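Local coordinates for F-BAR domain only protein 1 (Danio rerio, PDB 5JP2) that probably acts at an early step of clathrin-mediated endocytosis, through a mu homology domain that binds a peptide of Eps15, at residues V179-P184 and W209-L214; A21-Y26 and G45-S50; S76-F81 and S255-E260; L68-V73 and F102-Q107. All coordinates share one frame; numbering follows the deposited sequence.

Contact 1. Residues V179-P184 and W209-L214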
loop_
_atom_site.group_PDB
_atom_site.type_symbol
_atom_site.label_atom_id
_atom_site.label_comp_id
_atom_site.label_asym_id
_atom_site.label_seq_id
_atom_site.Cartn_x
_atom_site.Cartn_y
_atom_site.Cartn_z
ATOM N N VAL B 179 5.241 4.435 -12.452
ATOM C CA VAL B 179 6.346 3.493 -12.414
ATOM C C VAL B 179 7.641 4.198 -12.793
ATOM O O VAL B 179 7.737 4.816 -13.851
ATOM C CB VAL B 179 6.083 2.297 -13.337
ATOM C CG1 VAL B 179 7.198 1.275 -13.186
ATOM C CG2 VAL B 179 4.747 1.674 -13.015
ATOM N N GLN B 180 8.634 4.100 -11.919
ATOM C CA GLN B 180 9.954 4.669 -12.119
ATOM C C GLN B 180 11.020 3.645 -11.756
ATOM O O GLN B 180 10.838 2.835 -10.856
ATOM C CB GLN B 180 10.167 5.906 -11.255
ATOM C CG GLN B 180 9.363 7.107 -11.624
ATOM C CD GLN B 180 9.741 8.300 -10.787
ATOM O OE1 GLN B 180 10.538 8.187 -9.866
ATOM N NE2 GLN B 180 9.179 9.454 -11.102
ATOM N N VAL B 181 12.158 3.727 -12.423
ATOM C CA VAL B 181 13.304 2.892 -12.110
ATOM C C VAL B 181 14.487 3.811 -11.905
ATOM O O VAL B 181 14.781 4.648 -12.760
ATOM C CB VAL B 181 13.605 1.863 -13.210
ATOM C CG1 VAL B 181 14.847 1.030 -12.842
ATOM C CG2 VAL B 181 12.420 0.978 -13.412
ATOM N N LEU B 182 15.164 3.646 -10.779
ATOM C CA LEU B 182 16.230 4.536 -10.352
ATOM C C LEU B 182 17.517 3.745 -10.203
ATOM O O LEU B 182 17.560 2.752 -9.473
ATOM C CB LEU B 182 15.869 5.213 -9.036
ATOM C CG LEU B 182 14.542 5.966 -9.064
ATOM C CD1 LEU B 182 14.013 6.183 -7.678
ATOM C CD2 LEU B 182 14.752 7.273 -9.742
ATOM N N LEU B 183 18.547 4.173 -10.908
ATOM C CA LEU B 183 19.889 3.616 -10.770
ATOM C C LEU B 183 20.818 4.736 -10.321
ATOM O O LEU B 183 21.063 5.674 -11.096
ATOM C CB LEU B 183 20.364 3.006 -12.084
ATOM C CG LEU B 183 21.815 2.559 -12.169
ATOM C CD1 LEU B 183 22.116 1.451 -11.180
ATOM C CD2 LEU B 183 22.093 2.105 -13.560
ATOM N N PRO B 184 21.348 4.711 -9.097
ATOM C CA PRO B 184 22.245 5.795 -8.692
ATOM C C PRO B 184 23.567 5.692 -9.429
ATOM O O PRO B 184 24.098 4.604 -9.634
ATOM C CB PRO B 184 22.404 5.573 -7.185
ATOM C CG PRO B 184 22.170 4.163 -7.001
ATOM C CD PRO B 184 21.185 3.717 -8.029
ATOM N N TRP B 209 14.491 6.182 -15.235
ATOM C CA TRP B 209 13.594 5.714 -16.279
ATOM C C TRP B 209 12.157 5.902 -15.816
ATOM O O TRP B 209 11.811 5.524 -14.695
ATOM C CB TRP B 209 13.826 4.246 -16.609
ATOM C CG TRP B 209 15.078 3.962 -17.355
ATOM C CD1 TRP B 209 15.259 3.994 -18.699
ATOM C CD2 TRP B 209 16.320 3.553 -16.793
ATOM N NE1 TRP B 209 16.540 3.642 -19.010
ATOM C CE2 TRP B 209 17.214 3.365 -17.855
ATOM C CE3 TRP B 209 16.765 3.343 -15.490
ATOM C CZ2 TRP B 209 18.526 2.978 -17.657
ATOM C CZ3 TRP B 209 18.057 2.943 -15.297
ATOM C CH2 TRP B 209 18.927 2.765 -16.374
ATOM N N LYS B 210 11.321 6.450 -16.682
ATOM C CA LYS B 210 9.884 6.488 -16.465
ATOM C C LYS B 210 9.256 5.430 -17.351
ATOM O O LYS B 210 9.429 5.460 -18.569
ATOM C CB LYS B 210 9.299 7.858 -16.799
ATOM C CG LYS B 210 9.733 8.988 -15.906
ATOM C CD LYS B 210 8.924 10.227 -16.222
ATOM C CE LYS B 210 9.282 11.383 -15.320
ATOM N NZ LYS B 210 8.488 12.593 -15.662
ATOM N N LEU B 211 8.493 4.533 -16.752
ATOM C CA LEU B 211 7.918 3.410 -17.461
ATOM C C LEU B 211 6.429 3.630 -17.653
ATOM O O LEU B 211 5.782 4.319 -16.868
ATOM C CB LEU B 211 8.136 2.110 -16.691
ATOM C CG LEU B 211 9.572 1.673 -16.452
ATOM C CD1 LEU B 211 9.588 0.361 -15.750
ATOM C CD2 LEU B 211 10.272 1.547 -17.766
ATOM N N ALA B 212 5.896 3.058 -18.720
ATOM C CA ALA B 212 4.462 3.084 -18.908
ATOM C C ALA B 212 3.802 2.258 -17.816
ATOM O O ALA B 212 4.438 1.426 -17.177
ATOM C CB ALA B 212 4.086 2.533 -20.281
ATOM N N ASN B 213 2.519 2.511 -17.587
ATOM C CA ASN B 213 1.793 1.722 -16.610
ATOM C C ASN B 213 1.904 0.248 -16.958
ATOM O O ASN B 213 1.927 -0.129 -18.128
ATOM C CB ASN B 213 0.331 2.134 -16.570
ATOM C CG ASN B 213 0.141 3.545 -16.119
ATOM O OD1 ASN B 213 1.034 4.152 -15.551
ATOM N ND2 ASN B 213 -1.044 4.076 -16.353
ATOM N N LEU B 214 1.953 -0.593 -15.930
ATOM C CA LEU B 214 2.124 -2.022 -16.117
ATOM C C LEU B 214 0.891 -2.759 -15.664
ATOM O O LEU B 214 0.291 -2.416 -14.645
ATOM C CB LEU B 214 3.308 -2.549 -15.348
ATOM C CG LEU B 214 4.597 -1.810 -15.603
ATOM C CD1 LEU B 214 5.552 -2.246 -14.558
ATOM C CD2 LEU B 214 5.102 -2.118 -16.980
HETATM O O HOH W 1 3.672 4.374 -15.101
#

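Contact 2. Residues A21-Y26 and G45-S50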
loop_
_atom_site.group_PDB
_atom_site.type_symbol
_atom_site.label_atom_id
_atom_site.label_comp_id
_atom_site.label_asym_id
_atom_site.label_seq_id
_atom_site.Cartn_x
_atom_site.Cartn_y
_atom_site.Cartn_z
ATOM N N ALA B 21 -14.106 2.744 4.899
ATOM C CA ALA B 21 -12.839 2.144 5.290
ATOM C C ALA B 21 -11.761 2.458 4.254
ATOM O O ALA B 21 -12.059 2.718 3.089
ATOM C CB ALA B 21 -12.971 0.635 5.448
ATOM N N ALA B 22 -10.503 2.463 4.693
ATOM C CA ALA B 22 -9.369 2.635 3.794
ATOM C C ALA B 22 -8.274 1.669 4.196
ATOM O O ALA B 22 -7.871 1.628 5.359
ATOM C CB ALA B 22 -8.830 4.066 3.799
ATOM N N ILE B 23 -7.806 0.901 3.224
ATOM C CA ILE B 23 -6.745 -0.077 3.394
ATOM C C ILE B 23 -5.547 0.458 2.633
ATOM O O ILE B 23 -5.620 0.629 1.415
ATOM C CB ILE B 23 -7.162 -1.460 2.876
ATOM C CG1 ILE B 23 -8.348 -2.003 3.661
ATOM C CG2 ILE B 23 -6.026 -2.426 2.935
ATOM C CD1 ILE B 23 -8.858 -3.317 3.136
ATOM N N THR B 24 -4.462 0.746 3.349
ATOM C CA THR B 24 -3.250 1.328 2.791
ATOM C C THR B 24 -2.084 0.387 3.056
ATOM O O THR B 24 -1.896 -0.059 4.183
ATOM C CB THR B 24 -2.983 2.687 3.411
ATOM O OG1 THR B 24 -4.146 3.492 3.253
ATOM C CG2 THR B 24 -1.838 3.360 2.737
ATOM N N GLU B 25 -1.321 0.060 2.021
ATOM C CA GLU B 25 -0.244 -0.906 2.159
ATOM C C GLU B 25 1.031 -0.405 1.502
ATOM O O GLU B 25 0.988 0.132 0.402
ATOM C CB GLU B 25 -0.648 -2.258 1.576
ATOM C CG GLU B 25 -1.627 -2.973 2.443
ATOM C CD GLU B 25 -1.929 -4.359 1.986
ATOM O OE1 GLU B 25 -1.363 -4.789 0.983
ATOM O OE2 GLU B 25 -2.758 -5.022 2.621
ATOM N N TYR B 26 2.153 -0.545 2.197
ATOM C CA TYR B 26 3.473 -0.284 1.641
ATOM C C TYR B 26 4.259 -1.582 1.517
ATOM O O TYR B 26 4.159 -2.471 2.358
ATOM C CB TYR B 26 4.255 0.704 2.488
ATOM C CG TYR B 26 3.677 2.074 2.454
ATOM C CD1 TYR B 26 4.039 2.974 1.473
ATOM C CD2 TYR B 26 2.746 2.467 3.390
ATOM C CE1 TYR B 26 3.490 4.231 1.440
ATOM C CE2 TYR B 26 2.201 3.712 3.369
ATOM C CZ TYR B 26 2.569 4.593 2.396
ATOM O OH TYR B 26 2.016 5.848 2.392
ATOM N N GLY B 45 0.732 -2.584 6.487
ATOM C CA GLY B 45 -0.584 -2.085 6.156
ATOM C C GLY B 45 -1.236 -1.342 7.292
ATOM O O GLY B 45 -0.897 -1.521 8.460
ATOM N N ASP B 46 -2.231 -0.540 6.921
ATOM C CA ASP B 46 -3.000 0.271 7.845
ATOM C C ASP B 46 -4.473 0.228 7.461
ATOM O O ASP B 46 -4.813 0.400 6.294
ATOM C CB ASP B 46 -2.506 1.708 7.843
ATOM C CG ASP B 46 -3.523 2.658 8.421
ATOM O OD1 ASP B 46 -4.258 3.271 7.625
ATOM O OD2 ASP B 46 -3.606 2.794 9.659
ATOM N N LEU B 47 -5.344 0.014 8.435
ATOM C CA LEU B 47 -6.788 0.089 8.239
ATOM C C LEU B 47 -7.353 1.301 8.960
ATOM O O LEU B 47 -7.269 1.394 10.183
ATOM C CB LEU B 47 -7.474 -1.176 8.733
ATOM C CG LEU B 47 -8.996 -1.204 8.661
ATOM C CD1 LEU B 47 -9.496 -1.104 7.243
ATOM C CD2 LEU B 47 -9.503 -2.471 9.293
ATOM N N THR B 48 -7.923 2.219 8.206
ATOM C CA THR B 48 -8.544 3.408 8.756
ATOM C C THR B 48 -10.048 3.351 8.487
ATOM O O THR B 48 -10.489 2.810 7.476
ATOM C CB THR B 48 -7.913 4.666 8.147
ATOM O OG1 THR B 48 -6.572 4.783 8.611
ATOM C CG2 THR B 48 -8.643 5.900 8.541
ATOM N N MET B 49 -10.844 3.866 9.416
ATOM C CA MET B 49 -12.274 3.984 9.190
ATOM C C MET B 49 -12.693 5.435 9.336
ATOM O O MET B 49 -12.205 6.147 10.210
ATOM C CB MET B 49 -13.073 3.103 10.128
ATOM C CG MET B 49 -14.546 3.156 9.832
ATOM S SD MET B 49 -15.523 1.977 10.733
ATOM C CE MET B 49 -15.083 0.458 9.945
ATOM N N SER B 50 -13.580 5.872 8.449
ATOM C CA SER B 50 -14.051 7.245 8.405
ATOM C C SER B 50 -15.522 7.315 8.808
ATOM O O SER B 50 -16.303 6.409 8.523
ATOM C CB SER B 50 -13.852 7.823 7.008
ATOM O OG SER B 50 -14.087 9.210 7.003
HETATM O O HOH W 2 -5.476 3.290 5.419
#

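Contact 3. Residues S76-F81 and S255-E260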
loop_
_atom_site.group_PDB
_atom_site.type_symbol
_atom_site.label_atom_id
_atom_site.label_comp_id
_atom_site.label_asym_id
_atom_site.label_seq_id
_atom_site.Cartn_x
_atom_site.Cartn_y
_atom_site.Cartn_z
ATOM N N SER B 76 -5.223 -14.867 5.934
ATOM C CA SER B 76 -4.225 -15.920 6.062
ATOM C C SER B 76 -2.817 -15.437 5.730
ATOM O O SER B 76 -1.856 -15.979 6.265
ATOM C CB SER B 76 -4.595 -17.101 5.182
ATOM O OG SER B 76 -4.629 -16.706 3.830
ATOM N N ARG B 77 -2.674 -14.439 4.864
ATOM C CA ARG B 77 -1.363 -13.950 4.465
ATOM C C ARG B 77 -0.769 -12.942 5.437
ATOM O O ARG B 77 0.367 -12.519 5.237
ATOM C CB ARG B 77 -1.417 -13.314 3.073
ATOM C CG ARG B 77 -1.522 -14.293 1.910
ATOM C CD ARG B 77 -1.391 -13.552 0.591
ATOM N NE ARG B 77 -1.385 -14.432 -0.570
ATOM C CZ ARG B 77 -0.876 -14.093 -1.751
ATOM N NH1 ARG B 77 -0.321 -12.898 -1.922
ATOM N NH2 ARG B 77 -0.908 -14.951 -2.760
ATOM N N VAL B 78 -1.488 -12.542 6.466
ATOM C CA VAL B 78 -0.998 -11.541 7.401
ATOM C C VAL B 78 -0.301 -12.220 8.566
ATOM O O VAL B 78 -0.823 -13.169 9.153
ATOM C CB VAL B 78 -2.136 -10.633 7.885
ATOM C CG1 VAL B 78 -1.613 -9.623 8.882
ATOM C CG2 VAL B 78 -2.722 -9.920 6.712
ATOM N N ASP B 79 0.901 -11.758 8.873
ATOM C CA ASP B 79 1.681 -12.355 9.945
ATOM C C ASP B 79 1.291 -11.817 11.318
ATOM O O ASP B 79 1.347 -12.558 12.301
ATOM C CB ASP B 79 3.172 -12.127 9.692
ATOM C CG ASP B 79 3.663 -12.801 8.426
ATOM O OD1 ASP B 79 3.058 -13.802 7.986
ATOM O OD2 ASP B 79 4.674 -12.330 7.874
ATOM N N HIS B 80 0.907 -10.543 11.420
ATOM C CA HIS B 80 0.766 -9.903 12.722
ATOM C C HIS B 80 -0.208 -8.731 12.666
ATOM O O HIS B 80 -0.223 -7.975 11.695
ATOM C CB HIS B 80 2.129 -9.421 13.223
ATOM C CG HIS B 80 2.121 -8.957 14.643
ATOM N ND1 HIS B 80 1.542 -9.686 15.659
ATOM C CD2 HIS B 80 2.628 -7.844 15.220
ATOM C CE1 HIS B 80 1.690 -9.039 16.801
ATOM N NE2 HIS B 80 2.345 -7.918 16.561
ATOM N N PHE B 81 -0.990 -8.567 13.733
ATOM C CA PHE B 81 -1.993 -7.516 13.861
ATOM C C PHE B 81 -1.761 -6.694 15.114
ATOM O O PHE B 81 -1.461 -7.244 16.172
ATOM C CB PHE B 81 -3.397 -8.082 13.972
ATOM C CG PHE B 81 -3.824 -8.891 12.811
ATOM C CD1 PHE B 81 -4.446 -8.298 11.735
ATOM C CD2 PHE B 81 -3.649 -10.259 12.811
ATOM C CE1 PHE B 81 -4.865 -9.052 10.662
ATOM C CE2 PHE B 81 -4.063 -11.019 11.744
ATOM C CZ PHE B 81 -4.676 -10.417 10.668
ATOM N N SER B 255 -1.739 -7.589 0.292
ATOM C CA SER B 255 -1.833 -8.688 1.244
ATOM C C SER B 255 -3.008 -9.599 0.951
ATOM O O SER B 255 -2.973 -10.780 1.299
ATOM C CB SER B 255 -1.954 -8.144 2.660
ATOM O OG SER B 255 -3.107 -7.342 2.789
ATOM N N GLY B 256 -4.057 -9.079 0.339
ATOM C CA GLY B 256 -5.279 -9.823 0.179
ATOM C C GLY B 256 -6.300 -9.536 1.249
ATOM O O GLY B 256 -7.456 -9.937 1.100
ATOM N N LEU B 257 -5.892 -8.879 2.329
ATOM C CA LEU B 257 -6.789 -8.529 3.417
ATOM C C LEU B 257 -7.944 -7.671 2.915
ATOM O O LEU B 257 -7.789 -6.839 2.022
ATOM C CB LEU B 257 -6.018 -7.798 4.515
ATOM C CG LEU B 257 -6.770 -7.251 5.728
ATOM C CD1 LEU B 257 -5.867 -7.273 6.899
ATOM C CD2 LEU B 257 -7.227 -5.833 5.514
ATOM N N ASP B 258 -9.116 -7.890 3.502
ATOM C CA ASP B 258 -10.297 -7.102 3.187
ATOM C C ASP B 258 -11.126 -6.943 4.458
ATOM O O ASP B 258 -10.928 -7.660 5.439
ATOM C CB ASP B 258 -11.106 -7.764 2.069
ATOM C CG ASP B 258 -11.897 -6.780 1.262
ATOM O OD1 ASP B 258 -11.910 -5.586 1.606
ATOM O OD2 ASP B 258 -12.529 -7.209 0.286
ATOM N N VAL B 259 -12.060 -5.997 4.438
ATOM C CA VAL B 259 -12.900 -5.704 5.592
ATOM C C VAL B 259 -14.368 -5.684 5.173
ATOM O O VAL B 259 -14.713 -5.203 4.092
ATOM C CB VAL B 259 -12.484 -4.371 6.246
ATOM C CG1 VAL B 259 -12.685 -3.221 5.297
ATOM C CG2 VAL B 259 -13.223 -4.158 7.534
ATOM N N GLU B 260 -15.231 -6.247 6.009
ATOM C CA GLU B 260 -16.661 -6.179 5.776
ATOM C C GLU B 260 -17.376 -6.003 7.109
ATOM O O GLU B 260 -16.908 -6.477 8.142
ATOM C CB GLU B 260 -17.182 -7.420 5.048
ATOM C CG GLU B 260 -17.273 -8.656 5.887
ATOM C CD GLU B 260 -17.552 -9.897 5.066
ATOM O OE1 GLU B 260 -17.319 -9.856 3.845
ATOM O OE2 GLU B 260 -18.023 -10.905 5.634
#

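Contact 4. Residues L68-V73 and F102-Q107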
loop_
_atom_site.group_PDB
_atom_site.type_symbol
_atom_site.label_atom_id
_atom_site.label_comp_id
_atom_site.label_asym_id
_atom_site.label_seq_id
_atom_site.Cartn_x
_atom_site.Cartn_y
_atom_site.Cartn_z
ATOM N N LEU B 68 -21.264 -0.931 16.411
ATOM C CA LEU B 68 -20.611 -1.043 15.122
ATOM C C LEU B 68 -19.606 -2.187 15.179
ATOM O O LEU B 68 -18.707 -2.185 16.017
ATOM C CB LEU B 68 -19.935 0.278 14.776
ATOM C CG LEU B 68 -19.088 0.314 13.518
ATOM C CD1 LEU B 68 -19.881 -0.145 12.341
ATOM C CD2 LEU B 68 -18.600 1.703 13.309
ATOM N N SER B 69 -19.767 -3.166 14.303
ATOM C CA SER B 69 -18.977 -4.381 14.321
ATOM C C SER B 69 -18.449 -4.671 12.926
ATOM O O SER B 69 -19.148 -4.433 11.947
ATOM C CB SER B 69 -19.807 -5.550 14.803
ATOM O OG SER B 69 -19.052 -6.744 14.737
ATOM N N PHE B 70 -17.215 -5.162 12.824
ATOM C CA PHE B 70 -16.660 -5.475 11.512
ATOM C C PHE B 70 -15.805 -6.734 11.556
ATOM O O PHE B 70 -15.484 -7.265 12.614
ATOM C CB PHE B 70 -15.869 -4.305 10.940
ATOM C CG PHE B 70 -14.609 -3.977 11.676
ATOM C CD1 PHE B 70 -13.422 -4.613 11.360
ATOM C CD2 PHE B 70 -14.591 -2.988 12.631
ATOM C CE1 PHE B 70 -12.260 -4.300 12.003
ATOM C CE2 PHE B 70 -13.427 -2.672 13.277
ATOM C CZ PHE B 70 -12.254 -3.331 12.957
ATOM N N ARG B 71 -15.454 -7.211 10.369
ATOM C CA ARG B 71 -14.746 -8.467 10.175
ATOM C C ARG B 71 -13.572 -8.264 9.223
ATOM O O ARG B 71 -13.717 -7.604 8.192
ATOM C CB ARG B 71 -15.702 -9.492 9.587
ATOM C CG ARG B 71 -15.228 -10.901 9.589
ATOM C CD ARG B 71 -16.114 -11.771 8.705
ATOM N NE ARG B 71 -17.501 -11.784 9.148
ATOM C CZ ARG B 71 -17.965 -12.520 10.148
ATOM N NH1 ARG B 71 -17.154 -13.308 10.843
ATOM N NH2 ARG B 71 -19.248 -12.454 10.461
ATOM N N LEU B 72 -12.420 -8.847 9.545
ATOM C CA LEU B 72 -11.333 -8.958 8.575
ATOM C C LEU B 72 -11.375 -10.313 7.890
ATOM O O LEU B 72 -11.528 -11.343 8.542
ATOM C CB LEU B 72 -9.978 -8.772 9.240
ATOM C CG LEU B 72 -9.784 -7.569 10.145
ATOM C CD1 LEU B 72 -8.431 -7.685 10.790
ATOM C CD2 LEU B 72 -9.887 -6.292 9.350
ATOM N N VAL B 73 -11.190 -10.316 6.573
ATOM C CA VAL B 73 -11.308 -11.533 5.785
ATOM C C VAL B 73 -10.090 -11.689 4.895
ATOM O O VAL B 73 -9.392 -10.721 4.591
ATOM C CB VAL B 73 -12.586 -11.546 4.928
ATOM C CG1 VAL B 73 -13.813 -11.492 5.803
ATOM C CG2 VAL B 73 -12.578 -10.379 3.992
ATOM N N PHE B 102 -14.161 -7.832 15.216
ATOM C CA PHE B 102 -13.904 -6.745 16.138
ATOM C C PHE B 102 -15.191 -5.983 16.398
ATOM O O PHE B 102 -16.019 -5.820 15.503
ATOM C CB PHE B 102 -12.854 -5.806 15.570
ATOM C CG PHE B 102 -11.514 -6.438 15.423
ATOM C CD1 PHE B 102 -10.620 -6.441 16.472
ATOM C CD2 PHE B 102 -11.145 -7.034 14.232
ATOM C CE1 PHE B 102 -9.391 -7.028 16.333
ATOM C CE2 PHE B 102 -9.917 -7.614 14.088
ATOM C CZ PHE B 102 -9.039 -7.614 15.137
ATOM N N TRP B 103 -15.359 -5.520 17.630
ATOM C CA TRP B 103 -16.486 -4.682 18.013
ATOM C C TRP B 103 -15.967 -3.363 18.547
ATOM O O TRP B 103 -14.954 -3.324 19.237
ATOM C CB TRP B 103 -17.361 -5.350 19.078
ATOM C CG TRP B 103 -17.868 -6.672 18.655
ATOM C CD1 TRP B 103 -19.119 -6.958 18.194
ATOM C CD2 TRP B 103 -17.142 -7.901 18.636
ATOM N NE1 TRP B 103 -19.217 -8.290 17.887
ATOM C CE2 TRP B 103 -18.017 -8.892 18.150
ATOM C CE3 TRP B 103 -15.842 -8.261 18.983
ATOM C CZ2 TRP B 103 -17.630 -10.221 18.003
ATOM C CZ3 TRP B 103 -15.461 -9.580 18.836
ATOM C CH2 TRP B 103 -16.350 -10.543 18.350
ATOM N N PHE B 104 -16.663 -2.287 18.243
ATOM C CA PHE B 104 -16.305 -1.000 18.798
ATOM C C PHE B 104 -16.803 -0.869 20.228
ATOM O O PHE B 104 -17.851 -1.403 20.596
ATOM C CB PHE B 104 -16.897 0.130 17.970
ATOM C CG PHE B 104 -16.029 0.578 16.858
ATOM C CD1 PHE B 104 -15.082 1.542 17.051
ATOM C CD2 PHE B 104 -16.172 0.027 15.607
ATOM C CE1 PHE B 104 -14.294 1.943 16.021
ATOM C CE2 PHE B 104 -15.382 0.428 14.586
ATOM C CZ PHE B 104 -14.449 1.388 14.792
ATOM N N ASN B 105 -16.056 -0.111 21.019
ATOM C CA ASN B 105 -16.560 0.407 22.275
ATOM C C ASN B 105 -17.293 1.702 21.962
ATOM O O ASN B 105 -16.664 2.705 21.620
ATOM C CB ASN B 105 -15.391 0.644 23.225
ATOM C CG ASN B 105 -15.817 1.152 24.591
ATOM O OD1 ASN B 105 -15.435 0.579 25.604
ATOM N ND2 ASN B 105 -16.579 2.225 24.632
ATOM N N MET B 106 -18.610 1.708 22.100
ATOM C CA MET B 106 -19.337 2.845 21.556
ATOM C C MET B 106 -19.183 4.075 22.428
ATOM O O MET B 106 -19.279 5.199 21.932
ATOM C CB MET B 106 -20.815 2.503 21.371
ATOM C CG MET B 106 -21.094 1.349 20.417
ATOM S SD MET B 106 -20.390 1.452 18.766
ATOM C CE MET B 106 -21.082 2.956 18.149
ATOM N N GLN B 107 -18.904 3.888 23.710
ATOM C CA GLN B 107 -18.677 5.030 24.586
ATOM C C GLN B 107 -17.335 5.689 24.285
ATOM O O GLN B 107 -17.247 6.910 24.158
ATOM C CB GLN B 107 -18.775 4.588 26.050
ATOM C CG GLN B 107 -20.188 4.187 26.488
ATOM C CD GLN B 107 -20.216 3.448 27.820
ATOM O OE1 GLN B 107 -20.575 4.006 28.853
ATOM N NE2 GLN B 107 -19.859 2.179 27.791
#

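Contact 1. Residues V179-P184 and W209-L214
V181 and W209 face each other as an antiparallel, hydrogen-bonded pair within the long mixed sheet of the mu homology domain, near one edge, where 206-210 lies next to the outermost strand 199-201. Each gives its N-H to the carbonyl of the other, and L211 N adds a straight bond to V179 O. On one face of the pair V179, V181, W209 and L211 form an apolar layer, while Q180 and K210 project from the other. L211 has CG beside its backbone N (chi1 -62°) and an extended chain, which slips CD1 between the two valines, 3.6 Å from V179 CG1 and 3.7 Å from V181 CG2. The indole of W209 reaches along strand 179-184 from V181 to L183: V181 CG1 lies 4.0 Å from CE3, and L183 CB meets the ring edge at CZ3. Its buried NE1 is satisfied by P196 O, and L226 and A228 of strand 223-231 pack on the ring, so a large flat residue suits the place. Beta-branched valines fit the extended backbone beside it. Beyond L211 the backbone bonds give way to a water that accepts from V179 N at 3.1 Å and donates to L211 O and, at 2.7 Å, to N213 OD1.

Contact 2. Residues A21-Y26 and G45-S50
T24 and D46 form a hydrogen-bonded pair in the beta hairpin of strands 17-31 and 39-52, antiparallel neighbours whose short segments run at 166°. T24 N reaches D46 O at 3.0 Å, D46 N returns a bond to T24 O, and A22 and T48, the next hydrogen-bonded pair two residues along, repeat the exchange. The side chain of D46 leaves on the face shared by A22, T24 and T48. Its CB lies 4.1 Å from T24 O; CG stands anti to the backbone N (chi1 161°), which sends the carboxylate along its own strand. There OD1 accepts the hydroxyl of T48 at 2.9 Å on the syn lone pair, whereas OD2 forms a salt bridge with K132 of strand 125-137. A water lies between D46 OD1, T24 OG1 and A22 O. Both carboxylate oxygens thus have partners, and the group is probably held in one rotation. The bound peptide packs on this face, which is consistent with the small A22 and the compact threonines there: A22 and T48 meet apolar side chains, T24 and S50 aromatic ones. On the other face L47 brings CD1 to within 3.9 Å of I23 CG1, an apolar contact, and the small A21 sits beside them. At E25 the CG rests 4.0 Å from the CA of G45, which has no side chain to compete for the space, and OE2 is hydrogen-bonded to the hydroxyls of S255 and Y133. Strand 266-283 flanks the hairpin beside 17-31 and strand 125-137 beside 39-52, while strands 258-261 and 69-73 cover the I23 and L47 face.

Contact 3. Residues S76-F81 and S255-E260
With CG beside its backbone N (chi1 -75°) and the chain extended from there to NE, R77 lays its methylenes against the carbonyl of S255, CD coming to 3.3 Å and CB to 3.5 Å from S255 O. V78 takes the rotamer with CG1 anti to the backbone N (chi1 178°), which splits its two methyls between partners: CG2 lies 4.1 Å from L257 CD1, and CG1 rests 3.6 Å above one face of the F81 ring, toward its rim. The same L257 CD1 approaches the edge of that ring, 4.3 Å from CE1. One leucine methyl therefore fills the corner between valine and phenylalanine, and Y133 of strand 125-137 packs on V78, S255 and L257. S255 OG accepts L257 N at 3.2 Å as an ST turn, helped by G256, whose positive phi of 96° glycine adopts easily, and the same hydroxyl is hydrogen-bonded to E25 of strand 17-31. This joins the loop before strand 80-83 to the turn entering strand 258-261. With no hydrogen bond across and little surface buried, the join rests on van der Waals contact, apolar at V78, F81 and L257 and carbonyl to methylene at R77, where CD, probably polarised by its guanidinium, may be mildly attracted to S255 O.

Contact 4. Residues L68-V73 and F102-Q107
F102 and F70 pair across strands 99-104 and 69-73, on the inner side of the antiparallel four-stranded sheet these form with 88-90 and 258-261. F70 stands with CG between its backbone N and carbonyl carbon (chi1 67°), a crowded position that swings the ring across to F102. There F102 CB sits over one face, 4.0 Å from the ring centroid, a CH-pi contact; the two rings are only 27° from parallel but slid apart, with centroids 5.5 Å apart. L72 CD1 touches the F102 ring at CE2, 3.6 Å away, and K100 makes a cation-pi contact with the same ring. L68 closes the other end. Its CG packs 3.6 Å from F104 CD2 and the two side chains run alongside one another, while the backbone joins them through F104 N and L68 O. L68 N finds a softer acceptor, a weak bond to the M106 sulfur, which the doubly bent methionine chain brings round at the start of helix 106-119. On the opposite face, S69 is small enough to lie against W103, its OG over the indole. That hydroxyl also donates to F102 O at 3.3 Å, an oxygen already bonded by F70 N at 3.0 Å. The chemistry thus divides: aromatic and aliphatic surfaces fill the interior side, and the backbone amides bond across the pair, with the S69 hydroxyl as a second donor to F102 O and the M106 sulfur as a weak acceptor for L68 N.

Contacts 2 and 4 are buried, while contacts 1 and 3 are only partly so. Contact 2 lies nearest the chain's centre, and contacts 3 and 4 both touch it: L47 CD2 touches L72 CD2 of contact 4 at 3.8 Å, and I23 CD1 meets L257 CD2 of contact 3 at 3.8 Å. Contacts 3 and 4 share a sheet, where strands 258-261 and 69-73 are neighbours bonded through E260 O and R71 N. Contact 1 touches none of them, its centre about 41 Å from that of contact 4, yet it belongs to the same long mixed sheet as contact 2. Regular strand pairing dominates contacts 1, 2 and 4, whereas side-chain packing between loops characterises contact 3.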